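Local coordinates for protein DsbA-like disulfide oxidoreductase (Wolbachia endosymbiont of Drosophila melanogaster, PDB 6EEZ) that catalyses thiol-disulfide exchange, probably through a redox-active cysteine pair, and acts as a disulfide isomerase, an atypical homotrimeric member of the DsbA-like group, at residues Y16-P26 and M143-L154. Sequence-based numbering, arbitrary orientation.
Sequences YKDQIFDLTYP and MINNSRLLVRDL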
ATOM      1  N   TYR A  16      -6.674 -16.326   2.568  1.00 36.60           N
ATOM      2  CA  TYR A  16      -5.549 -15.458   2.935  1.00 36.25           C
ATOM      3  C   TYR A  16      -5.951 -14.281   3.831  1.00 35.52           C
ATOM      4  O   TYR A  16      -5.229 -13.283   3.911  1.00 34.63           O
ATOM      5  CB  TYR A  16      -4.869 -14.948   1.667  1.00 35.43           C
ATOM      6  CG  TYR A  16      -4.225 -16.067   0.906  1.00 36.39           C
ATOM      7  CD1 TYR A  16      -3.055 -16.655   1.377  1.00 36.74           C
ATOM      8  CD2 TYR A  16      -4.786 -16.570  -0.255  1.00 36.86           C
ATOM      9  CE1 TYR A  16      -2.449 -17.723   0.708  1.00 37.48           C
ATOM     10  CE2 TYR A  16      -4.173 -17.640  -0.945  1.00 37.45           C
ATOM     11  CZ  TYR A  16      -3.008 -18.207  -0.449  1.00 37.70           C
ATOM     12  OH  TYR A  16      -2.382 -19.253  -1.110  1.00 38.34           O
ATOM     13  N   LYS A  17      -7.085 -14.398   4.521  1.00 38.25           N
ATOM     14  CA  LYS A  17      -7.615 -13.259   5.269  1.00 37.67           C
ATOM     15  C   LYS A  17      -6.654 -12.822   6.379  1.00 37.70           C
ATOM     16  O   LYS A  17      -6.523 -11.641   6.635  1.00 37.32           O
ATOM     17  CB  LYS A  17      -8.994 -13.571   5.847  1.00 38.24           C
ATOM     18  CG  LYS A  17      -9.000 -14.540   7.003  1.00 39.60           C
ATOM     19  CD  LYS A  17     -10.428 -14.936   7.386  1.00 40.92           C
ATOM     20  CE  LYS A  17     -10.429 -16.093   8.359  1.00 43.03           C
ATOM     21  NZ  LYS A  17     -10.081 -15.652   9.747  1.00 43.81           N
ATOM     22  N   ASP A  18      -5.964 -13.755   7.022  1.00 40.53           N
ATOM     23  CA  ASP A  18      -4.998 -13.397   8.063  1.00 40.89           C
ATOM     24  C   ASP A  18      -3.846 -12.582   7.505  1.00 39.50           C
ATOM     25  O   ASP A  18      -3.274 -11.743   8.187  1.00 39.33           O
ATOM     26  CB  ASP A  18      -4.447 -14.653   8.749  1.00 42.96           C
ATOM     27  CG  ASP A  18      -5.490 -15.346   9.635  1.00 44.76           C
ATOM     28  OD1 ASP A  18      -6.474 -14.681  10.031  1.00 44.62           O
ATOM     29  OD2 ASP A  18      -5.314 -16.541   9.952  1.00 46.33           O
ATOM     30  N   GLN A  19      -3.494 -12.855   6.259  1.00 37.48           N
ATOM     31  CA  GLN A  19      -2.396 -12.165   5.630  1.00 36.67           C
ATOM     32  C   GLN A  19      -2.874 -10.822   5.080  1.00 35.50           C
ATOM     33  O   GLN A  19      -2.323  -9.792   5.445  1.00 35.47           O
ATOM     34  CB  GLN A  19      -1.779 -13.026   4.533  1.00 36.89           C
ATOM     35  CG  GLN A  19      -0.955 -14.184   5.064  1.00 38.38           C
ATOM     36  CD  GLN A  19      -1.806 -15.299   5.684  1.00 39.70           C
ATOM     37  OE1 GLN A  19      -2.781 -15.772   5.080  1.00 40.20           O
ATOM     38  NE2 GLN A  19      -1.446 -15.711   6.897  1.00 40.65           N
ATOM     39  N   ILE A  20      -3.903 -10.841   4.230  1.00 33.04           N
ATOM     40  CA  ILE A  20      -4.508  -9.628   3.684  1.00 32.25           C
ATOM     41  C   ILE A  20      -4.829  -8.571   4.758  1.00 32.13           C
ATOM     42  O   ILE A  20      -4.537  -7.397   4.577  1.00 31.48           O
ATOM     43  CB  ILE A  20      -5.811  -9.964   2.926  1.00 32.79           C
ATOM     44  CG1 ILE A  20      -5.495 -10.820   1.703  1.00 33.41           C
ATOM     45  CG2 ILE A  20      -6.544  -8.707   2.471  1.00 31.79           C
ATOM     46  CD1 ILE A  20      -6.710 -11.437   1.074  1.00 34.81           C
ATOM     47  N   PHE A  21      -5.439  -8.982   5.859  1.00 34.53           N
ATOM     48  CA  PHE A  21      -5.845  -8.017   6.871  1.00 34.49           C
ATOM     49  C   PHE A  21      -4.891  -8.024   8.059  1.00 35.40           C
ATOM     50  O   PHE A  21      -5.267  -7.622   9.139  1.00 35.93           O
ATOM     51  CB  PHE A  21      -7.296  -8.285   7.285  1.00 34.84           C
ATOM     52  CG  PHE A  21      -8.252  -8.272   6.108  1.00 34.43           C
ATOM     53  CD1 PHE A  21      -8.639  -7.074   5.526  1.00 33.10           C
ATOM     54  CD2 PHE A  21      -8.727  -9.462   5.561  1.00 35.47           C
ATOM     55  CE1 PHE A  21      -9.486  -7.051   4.428  1.00 33.16           C
ATOM     56  CE2 PHE A  21      -9.578  -9.452   4.458  1.00 35.61           C
ATOM     57  CZ  PHE A  21      -9.959  -8.247   3.890  1.00 34.42           C
ATOM     58  N   ASP A  22      -3.650  -8.461   7.837  1.00 35.99           N
ATOM     59  CA  ASP A  22      -2.579  -8.376   8.848  1.00 36.92           C
ATOM     60  C   ASP A  22      -2.507  -6.965   9.476  1.00 36.78           C
ATOM     61  O   ASP A  22      -2.471  -5.958   8.767  1.00 36.30           O
ATOM     62  CB  ASP A  22      -1.224  -8.757   8.216  1.00 37.36           C
ATOM     63  CG  ASP A  22      -0.080  -8.891   9.241  1.00 38.79           C
ATOM     64  OD1 ASP A  22       0.111  -8.000  10.095  1.00 39.58           O
ATOM     65  OD2 ASP A  22       0.657  -9.889   9.180  1.00 39.06           O
ATOM     66  N   LEU A  23      -2.481  -6.908  10.806  1.00 41.91           N
ATOM     67  CA  LEU A  23      -2.569  -5.641  11.517  1.00 42.07           C
ATOM     68  C   LEU A  23      -1.218  -4.934  11.676  1.00 42.81           C
ATOM     69  O   LEU A  23      -1.182  -3.787  12.074  1.00 43.25           O
ATOM     70  CB  LEU A  23      -3.202  -5.862  12.902  1.00 43.16           C
ATOM     71  CG  LEU A  23      -4.712  -6.150  13.015  1.00 43.56           C
ATOM     72  CD1 LEU A  23      -5.529  -5.218  12.145  1.00 42.28           C
ATOM     73  CD2 LEU A  23      -5.046  -7.592  12.660  1.00 44.02           C
ATOM     74  N   THR A  24      -0.114  -5.599  11.361  1.00 38.56           N
ATOM     75  CA  THR A  24       1.215  -5.006  11.547  1.00 39.41           C
ATOM     76  C   THR A  24       1.649  -4.106  10.379  1.00 38.96           C
ATOM     77  O   THR A  24       2.746  -3.540  10.388  1.00 39.92           O
ATOM     78  CB  THR A  24       2.296  -6.079  11.721  1.00 40.20           C
ATOM     79  OG1 THR A  24       2.415  -6.818  10.511  1.00 39.28           O
ATOM     80  CG2 THR A  24       1.960  -7.033  12.845  1.00 41.09           C
ATOM     81  N   TYR A  25       0.793  -3.962   9.383  1.00 35.68           N
ATOM     82  CA  TYR A  25       1.118  -3.153   8.212  1.00 35.54           C
ATOM     83  C   TYR A  25       0.517  -1.763   8.353  1.00 35.39           C
ATOM     84  O   TYR A  25      -0.431  -1.599   9.091  1.00 35.28           O
ATOM     85  CB  TYR A  25       0.616  -3.834   6.929  1.00 34.60           C
ATOM     86  CG  TYR A  25       1.516  -4.941   6.467  1.00 35.21           C
ATOM     87  CD1 TYR A  25       2.627  -4.675   5.673  1.00 36.29           C
ATOM     88  CD2 TYR A  25       1.267  -6.262   6.830  1.00 34.75           C
ATOM     89  CE1 TYR A  25       3.468  -5.709   5.250  1.00 36.31           C
ATOM     90  CE2 TYR A  25       2.084  -7.288   6.416  1.00 35.09           C
ATOM     91  CZ  TYR A  25       3.187  -7.016   5.624  1.00 35.59           C
ATOM     92  OH  TYR A  25       4.003  -8.064   5.213  1.00 35.54           O
ATOM     93  N   PRO A  26       1.057  -0.767   7.639  1.00 35.44           N
ATOM     94  CA  PRO A  26       0.574   0.605   7.852  1.00 35.37           C
ATOM     95  C   PRO A  26      -0.840   0.791   7.354  1.00 34.02           C
ATOM     96  O   PRO A  26      -1.173   0.230   6.300  1.00 33.29           O
ATOM     97  CB  PRO A  26       1.546   1.483   7.024  1.00 36.13           C
ATOM     98  CG  PRO A  26       2.702   0.616   6.713  1.00 36.86           C
ATOM     99  CD  PRO A  26       2.159  -0.809   6.668  1.00 36.01           C
ATOM    100  N   MET A 143       8.461  -8.012   6.019  1.00 43.30           N
ATOM    101  CA  MET A 143       7.162  -7.468   5.614  1.00 42.09           C
ATOM    102  C   MET A 143       7.039  -7.381   4.104  1.00 41.02           C
ATOM    103  O   MET A 143       5.968  -7.615   3.553  1.00 39.52           O
ATOM    104  CB  MET A 143       6.927  -6.083   6.234  1.00 42.75           C
ATOM    105  CG  MET A 143       6.628  -6.106   7.729  1.00 43.39           C
ATOM    106  SD  MET A 143       6.607  -4.450   8.482  1.00 43.18           S
ATOM    107  CE  MET A 143       5.069  -3.819   7.819  1.00 42.12           C
ATOM    108  N   ILE A 144       8.126  -7.033   3.428  1.00 42.89           N
ATOM    109  CA  ILE A 144       8.078  -6.864   1.984  1.00 41.90           C
ATOM    110  C   ILE A 144       8.009  -8.238   1.317  1.00 40.77           C
ATOM    111  O   ILE A 144       7.293  -8.428   0.335  1.00 39.13           O
ATOM    112  CB  ILE A 144       9.288  -6.066   1.471  1.00 42.69           C
ATOM    113  CG1 ILE A 144       9.080  -4.578   1.784  1.00 43.48           C
ATOM    114  CG2 ILE A 144       9.498  -6.288  -0.033  1.00 40.75           C
ATOM    115  CD1 ILE A 144      10.183  -3.679   1.335  1.00 44.21           C
ATOM    116  N   ASN A 145       8.740  -9.195   1.860  1.00 41.41           N
ATOM    117  CA  ASN A 145       8.698 -10.543   1.328  1.00 40.54           C
ATOM    118  C   ASN A 145       7.304 -11.117   1.486  1.00 39.63           C
ATOM    119  O   ASN A 145       6.787 -11.784   0.575  1.00 38.60           O
ATOM    120  CB  ASN A 145       9.720 -11.438   2.024  1.00 41.71           C
ATOM    121  CG  ASN A 145      11.127 -11.170   1.559  1.00 42.23           C
ATOM    122  OD1 ASN A 145      11.341 -10.658   0.456  1.00 41.35           O
ATOM    123  ND2 ASN A 145      12.105 -11.526   2.389  1.00 43.62           N
ATOM    124  N   ASN A 146       6.677 -10.836   2.626  1.00 40.67           N
ATOM    125  CA  ASN A 146       5.361 -11.390   2.880  1.00 39.77           C
ATOM    126  C   ASN A 146       4.349 -10.778   1.943  1.00 38.66           C
ATOM    127  O   ASN A 146       3.460 -11.476   1.482  1.00 37.86           O
ATOM    128  CB  ASN A 146       4.960 -11.206   4.344  1.00 39.79           C
ATOM    129  CG  ASN A 146       5.629 -12.225   5.262  1.00 40.40           C
ATOM    130  OD1 ASN A 146       6.139 -13.263   4.810  1.00 40.79           O
ATOM    131  ND2 ASN A 146       5.625 -11.943   6.551  1.00 40.79           N
ATOM    132  N   SER A 147       4.508  -9.503   1.596  1.00 36.61           N
ATOM    133  CA  SER A 147       3.598  -8.877   0.633  1.00 34.93           C
ATOM    134  C   SER A 147       3.813  -9.400  -0.778  1.00 33.62           C
ATOM    135  O   SER A 147       2.849  -9.572  -1.533  1.00 31.62           O
ATOM    136  CB  SER A 147       3.759  -7.359   0.626  1.00 34.72           C
ATOM    137  OG  SER A 147       3.290  -6.790   1.825  1.00 35.62           O
ATOM    138  N   ARG A 148       5.066  -9.637  -1.155  1.00 39.60           N
ATOM    139  CA  ARG A 148       5.343 -10.175  -2.473  1.00 38.28           C
ATOM    140  C   ARG A 148       4.720 -11.566  -2.636  1.00 38.72           C
ATOM    141  O   ARG A 148       4.135 -11.878  -3.668  1.00 36.71           O
ATOM    142  CB  ARG A 148       6.848 -10.250  -2.722  1.00 39.04           C
ATOM    143  CG  ARG A 148       7.486  -8.906  -2.999  1.00 38.98           C
ATOM    144  CD  ARG A 148       9.003  -9.040  -2.988  1.00 40.57           C
ATOM    145  NE  ARG A 148       9.633  -7.928  -3.699  1.00 40.07           N
ATOM    146  CZ  ARG A 148      10.940  -7.708  -3.724  1.00 41.49           C
ATOM    147  NH1 ARG A 148      11.757  -8.522  -3.059  1.00 43.40           N
ATOM    148  NH2 ARG A 148      11.430  -6.684  -4.425  1.00 41.31           N
ATOM    149  N   LEU A 149       4.859 -12.405  -1.617  1.00 42.93           N
ATOM    150  CA  LEU A 149       4.287 -13.743  -1.666  1.00 43.78           C
ATOM    151  C   LEU A 149       2.757 -13.667  -1.725  1.00 42.93           C
ATOM    152  O   LEU A 149       2.113 -14.460  -2.428  1.00 42.93           O
ATOM    153  CB  LEU A 149       4.744 -14.560  -0.461  1.00 45.52           C
ATOM    154  CG  LEU A 149       6.137 -15.169  -0.600  1.00 46.30           C
ATOM    155  CD1 LEU A 149       6.726 -15.539   0.760  1.00 47.79           C
ATOM    156  CD2 LEU A 149       6.091 -16.404  -1.497  1.00 46.33           C
ATOM    157  N   LEU A 150       2.184 -12.701  -1.000  1.00 36.59           N
ATOM    158  CA  LEU A 150       0.749 -12.510  -1.019  1.00 35.31           C
ATOM    159  C   LEU A 150       0.289 -12.103  -2.409  1.00 32.56           C
ATOM    160  O   LEU A 150      -0.696 -12.649  -2.915  1.00 31.75           O
ATOM    161  CB  LEU A 150       0.307 -11.458   0.011  1.00 34.61           C
ATOM    162  CG  LEU A 150      -1.205 -11.292   0.165  1.00 31.97           C
ATOM    163  CD1 LEU A 150      -1.879 -12.619   0.460  1.00 32.81           C
ATOM    164  CD2 LEU A 150      -1.516 -10.303   1.289  1.00 30.59           C
ATOM    165  N   VAL A 151       0.969 -11.128  -3.023  1.00 34.20           N
ATOM    166  CA  VAL A 151       0.690 -10.803  -4.425  1.00 31.86           C
ATOM    167  C   VAL A 151       0.785 -12.064  -5.303  1.00 32.76           C
ATOM    168  O   VAL A 151      -0.063 -12.257  -6.164  1.00 31.50           O
ATOM    169  CB  VAL A 151       1.642  -9.720  -4.978  1.00 30.74           C
ATOM    170  CG1 VAL A 151       1.498  -9.616  -6.493  1.00 29.53           C
ATOM    171  CG2 VAL A 151       1.388  -8.341  -4.288  1.00 30.04           C
ATOM    172  N   ARG A 152       1.795 -12.909  -5.099  1.00 35.55           N
ATOM    173  CA  ARG A 152       1.890 -14.148  -5.877  1.00 36.59           C
ATOM    174  C   ARG A 152       0.669 -15.041  -5.608  1.00 38.02           C
ATOM    175  O   ARG A 152       0.061 -15.551  -6.540  1.00 37.95           O
ATOM    176  CB  ARG A 152       3.170 -14.934  -5.564  1.00 38.36           C
ATOM    177  CG  ARG A 152       4.468 -14.243  -5.931  1.00 37.54           C
ATOM    178  CD  ARG A 152       4.761 -14.305  -7.424  1.00 36.80           C
ATOM    179  NE  ARG A 152       4.937 -15.653  -7.964  1.00 38.00           N
ATOM    180  CZ  ARG A 152       6.104 -16.297  -8.056  1.00 40.16           C
ATOM    181  NH1 ARG A 152       7.214 -15.739  -7.610  1.00 40.92           N
ATOM    182  NH2 ARG A 152       6.168 -17.518  -8.593  1.00 42.67           N
ATOM    183  N   ASP A 153       0.312 -15.213  -4.336  1.00 35.54           N
ATOM    184  CA  ASP A 153      -0.785 -16.119  -3.959  1.00 37.01           C
ATOM    185  C   ASP A 153      -2.132 -15.677  -4.508  1.00 35.32           C
ATOM    186  O   ASP A 153      -3.004 -16.502  -4.793  1.00 36.95           O
ATOM    187  CB  ASP A 153      -0.889 -16.236  -2.437  1.00 38.36           C
ATOM    188  CG  ASP A 153       0.245 -17.024  -1.835  1.00 39.58           C
ATOM    189  OD1 ASP A 153       0.861 -17.832  -2.567  1.00 40.08           O
ATOM    190  OD2 ASP A 153       0.526 -16.835  -0.632  1.00 39.67           O
ATOM    191  N   LEU A 154      -2.293 -14.376  -4.669  1.00 33.73           N
ATOM    192  CA  LEU A 154      -3.532 -13.827  -5.175  1.00 31.27           C
ATOM    193  C   LEU A 154      -3.524 -13.859  -6.690  1.00 31.39           C
ATOM    194  O   LEU A 154      -4.544 -13.627  -7.311  1.00 30.32           O
ATOM    195  CB  LEU A 154      -3.743 -12.393  -4.641  1.00 28.85           C
ATOM    196  CG  LEU A 154      -4.100 -12.276  -3.142  1.00 28.88           C
ATOM    197  CD1 LEU A 154      -4.133 -10.830  -2.675  1.00 27.85           C
ATOM    198  CD2 LEU A 154      -5.435 -12.942  -2.839  1.00 29.57           C
TER
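Where the polypeptide enters the first strand of its thioredoxin-like domain, Tyr25 and Tyr16 of 16-26 brace against one side of helix 137-154. Tyr25 donates a hydrogen bond from its hydroxyl to the helix backbone: OH lies 2.6 Å from Met143 O, in the carbonyl plane and on a lone pair, at a C=O...O angle of 114°. That oxygen also accepts the helical bond from Ser147 N, so two donors grip it. Met143 and Tyr25 run past each other in opposite directions; the Met143 chain bends at its last torsion (chi3 73°), which brings CE to 3.4 Å from Tyr25 CD1, while SD stands 5.1 Å from the ring centroid in an oblique Met-aromatic contact. Ser147 OG, itself hydrogen-bonded to Arg69, approaches the same ring obliquely, and Arg69 adds a cation-pi contact. Just before Tyr25 in the chain, Asp22 OD1 closes an Asx turn by accepting from Thr24 N at 2.7 Å, and takes the Thr24 hydroxyl as well. In the middle, Leu150 forks: CD1 meets Tyr16 CB and Gln19 CB, while CD2 lies 4.0 Å from Ile20 CG1. Beyond it, Asp153 crosses the Tyr16 ring at about a right angle, CB resting over one face in a CH-pi contact 3.9 Å from the centroid, with the carboxylate plane only 17° from that of the ring. Ile20 and Leu154 continue inward onto Ile163. Helix 17-20 thus sits beside helix 137-154, both placing side chains on strands 36-41 and 161-164, the helix-on-sheet layering characteristic of the thioredoxin fold.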